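PDB 6SBF: MstE from Scytonema sp. PCC 10023, which probably acts as a class II terpene cyclase, folding and cyclising isoprenoid chains into the polycyclic scaffolds of merosterols. Local coordinates for residues C106-A109 with D110-G113; T279-A282 with E283-A286. The protein carries 1 engineered substitution. One frame throughout, in Å; residues are numbered along the deposited sequence.

Contact 1. Residues C106-A109 with D110-G113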
# COMPACT_ATOMS: atom_id res chain seq x y z
N CYS A 106 12.31 -6.64 13.31
CA CYS A 106 11.78 -5.79 14.37
C CYS A 106 10.43 -5.22 13.91
O CYS A 106 10.06 -5.29 12.75
CB CYS A 106 12.74 -4.67 14.72
SG CYS A 106 13.15 -3.59 13.33
N GLY A 107 9.71 -4.69 14.88
CA GLY A 107 8.45 -4.02 14.55
C GLY A 107 8.68 -2.81 13.71
O GLY A 107 9.77 -2.20 13.71
N ASP A 108 7.66 -2.42 12.96
CA ASP A 108 7.69 -1.15 12.21
C ASP A 108 6.29 -0.56 12.14
O ASP A 108 5.26 -1.26 12.25
CB ASP A 108 8.31 -1.35 10.82
CG ASP A 108 7.34 -1.96 9.84
OD1 ASP A 108 6.54 -1.24 9.20
OD2 ASP A 108 7.37 -3.23 9.68
N ALA A 109 6.24 0.73 11.97
CA ALA A 109 5.00 1.50 12.00
C ALA A 109 4.11 1.15 10.82
O ALA A 109 2.89 1.25 10.95
CB ALA A 109 5.26 2.98 12.01
N ASP A 110 4.68 0.87 9.66
CA ASP A 110 3.83 0.64 8.46
C ASP A 110 3.07 -0.66 8.64
O ASP A 110 1.84 -0.70 8.45
CB ASP A 110 4.66 0.66 7.19
CG ASP A 110 3.78 0.68 5.95
OD1 ASP A 110 2.89 1.52 5.88
OD2 ASP A 110 4.02 -0.11 5.06
N THR A 111 3.77 -1.72 8.90
CA THR A 111 3.14 -3.02 9.10
C THR A 111 2.09 -2.87 10.20
O THR A 111 0.97 -3.42 10.05
CB THR A 111 4.15 -4.09 9.53
OG1 THR A 111 5.16 -4.18 8.51
CG2 THR A 111 3.46 -5.41 9.73
N THR A 112 2.45 -2.23 11.27
CA THR A 112 1.50 -2.09 12.43
C THR A 112 0.25 -1.35 12.01
O THR A 112 -0.86 -1.75 12.38
CB THR A 112 2.24 -1.49 13.64
OG1 THR A 112 3.32 -2.34 14.02
CG2 THR A 112 1.35 -1.30 14.81
N GLY A 113 0.38 -0.28 11.24
CA GLY A 113 -0.80 0.43 10.74
C GLY A 113 -1.69 -0.42 9.89
O GLY A 113 -2.92 -0.43 10.11
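Asp108 holds Thr111 with both of its carboxylate oxygens. Asp108 OD1 accepts a nearly straight bond from Thr111 N (2.8 Å, 171° at the hydrogen), which meets it from above the carboxylate plane. The same oxygen takes a weak, strongly bent bond from Asp110 N. OD2 is bonded on its syn side by the hydroxyl of Thr111, with Thr111 OG1 2.7 Å from Asp108 OD2 and close to the carboxylate plane, the two side chains crossing at about a right angle. A first torsion of 78° sets Asp108 CG between its own backbone N and carbonyl carbon and brings the carboxylate to the amides of Asp110 and Thr111. Asp108 is thus the N-cap of helix 109-121, in a protein built as an alpha6-alpha6 barrel. An alanine here would probably leave the amides of Asp110 and Thr111 without their acceptor and the Thr111 hydroxyl free to turn. The Asp108 carbonyl serves the helix as well: Asp108 O accepts two hydrogen bonds, from Thr112 N at 3.1 Å and from Thr112 OG1 at 2.8 Å, which reach it from opposite faces of the carbonyl plane. With OG1 beside its own backbone N (chi1 -60°), Thr112 places both donors within range. Thr112 OG1 also accepts from the backbone N of Trp99, and its rotation is probably fixed by the two bonds. Further along, Gly113 N donates to Ala109 O at 3.0 Å. Around this buried cap, Trp60 of helix 59-69 lies against Asp110 and Thr111, while Leu137 of helix 128-138 touches Ala109 and Thr112.

Contact 2. Residues T279-A282 with E283-A286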
# COMPACT_ATOMS: atom_id res chain seq x y z
N THR A 279 -16.42 12.48 -7.86
CA THR A 279 -17.51 11.69 -8.46
C THR A 279 -18.39 12.53 -9.37
O THR A 279 -19.36 11.95 -9.88
CB THR A 279 -18.34 10.97 -7.41
OG1 THR A 279 -18.89 11.97 -6.54
CG2 THR A 279 -17.50 9.94 -6.66
N VAL A 280 -18.01 13.78 -9.63
CA VAL A 280 -18.86 14.67 -10.46
C VAL A 280 -18.22 14.88 -11.84
O VAL A 280 -18.98 15.09 -12.79
CB VAL A 280 -19.14 15.99 -9.73
CG1 VAL A 280 -19.84 15.74 -8.40
CG2 VAL A 280 -17.88 16.82 -9.50
N ASP A 281 -16.89 15.01 -11.93
CA ASP A 281 -16.21 15.44 -13.17
C ASP A 281 -16.33 14.33 -14.22
O ASP A 281 -15.87 13.25 -13.97
CB ASP A 281 -14.75 15.81 -12.88
CG ASP A 281 -14.08 16.40 -14.08
OD1 ASP A 281 -14.27 17.59 -14.28
OD2 ASP A 281 -13.52 15.64 -14.83
N ALA A 282 -16.82 14.65 -15.41
CA ALA A 282 -17.03 13.68 -16.51
C ALA A 282 -15.69 13.16 -17.01
O ALA A 282 -15.64 11.97 -17.39
CB ALA A 282 -17.81 14.27 -17.64
N GLU A 283 -14.66 13.99 -17.04
CA GLU A 283 -13.33 13.55 -17.54
C GLU A 283 -12.74 12.52 -16.58
O GLU A 283 -12.16 11.50 -17.03
CB GLU A 283 -12.38 14.75 -17.66
CG GLU A 283 -11.09 14.46 -18.38
CD GLU A 283 -10.32 15.73 -18.69
OE1 GLU A 283 -9.24 15.65 -19.37
OE2 GLU A 283 -10.81 16.81 -18.28
N VAL A 284 -12.89 12.76 -15.29
CA VAL A 284 -12.44 11.80 -14.25
C VAL A 284 -13.21 10.48 -14.39
O VAL A 284 -12.56 9.43 -14.38
CB VAL A 284 -12.52 12.40 -12.84
CG1 VAL A 284 -12.17 11.36 -11.80
CG2 VAL A 284 -11.62 13.62 -12.68
N LYS A 285 -14.52 10.54 -14.56
CA LYS A 285 -15.35 9.34 -14.74
C LYS A 285 -14.81 8.55 -15.94
O LYS A 285 -14.70 7.30 -15.89
CB LYS A 285 -16.82 9.72 -14.88
CG LYS A 285 -17.71 8.51 -15.02
CD LYS A 285 -19.19 8.84 -15.07
CE LYS A 285 -20.06 7.69 -14.60
NZ LYS A 285 -21.44 7.80 -15.11
N ALA A 286 -14.58 9.22 -17.07
CA ALA A 286 -14.14 8.52 -18.28
C ALA A 286 -12.74 7.90 -18.04
O ALA A 286 -12.46 6.85 -18.60
CB ALA A 286 -14.11 9.49 -19.46
O HOH W 1 -11.18 17.66 -15.11
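Asp281 OD2 receives Val284 N at 3.0 Å, the amide directed at the anti lone pair of the oxygen with 156° at the hydrogen. A water gives the same Asp281 OD2 a second, weak bond at 3.1 Å and also donates to Glu283 OE2, 3.3 Å away. The water thereby bridges two carboxylates whose nearest oxygens, Asp281 OD2 and Glu283 OE2, stand 4.5 Å apart; its two hydrogens probably offset part of the repulsion between these like charges. Glu283 comes to this water with an extended chain, while Glu283 CB sits 3.2 Å from Asp281 OD2. The Asp281 carboxylate is brought to the amide of Val284 by a first torsion of -173°, which puts CG anti to the backbone N. Asp281 is the N-cap of helix 282-298, within the part of the chain related to the C-terminal domain of squalene-hopene cyclases. Negative charge at this end would probably be favoured by the helix dipole. Val284 adds a nonpolar touch to the polar cap: its side chain crosses that of Asp281 at about a right angle, and Val284 CG2 lies 3.8 Å from Asp281 CB. The backbone then enters the regular helical pattern, with Lys285 N bonded to Asp281 O at 3.1 Å and Ala286 N to Ala282 O at 3.0 Å. Before the cap, Asn278 OD1 accepts from the amides of both Val280 and Asp281. Val242 and Leu246 of helix 235-248 pack on Val284 and Glu283 respectively, although most of this contact faces solvent.

How the contacts relate
From the N terminus the chain reaches contact 1 first, where the loop after helix 75-90 passes into helix 109-121. Contact 2 comes much later, where the connection from helix 265-275 turns into helix 282-298. Each is local, with no residue between its two segments; the two follow in series, neither nesting nor crossing. Their centres are 36 Å apart, on opposite sides of the chain's centre, and their nearest atoms remain about 25 Å apart. The first is buried, with helices 59-69, 128-138 and 177-183 packed round it. The second lies at the surface, where its helix start rests on helix 235-248.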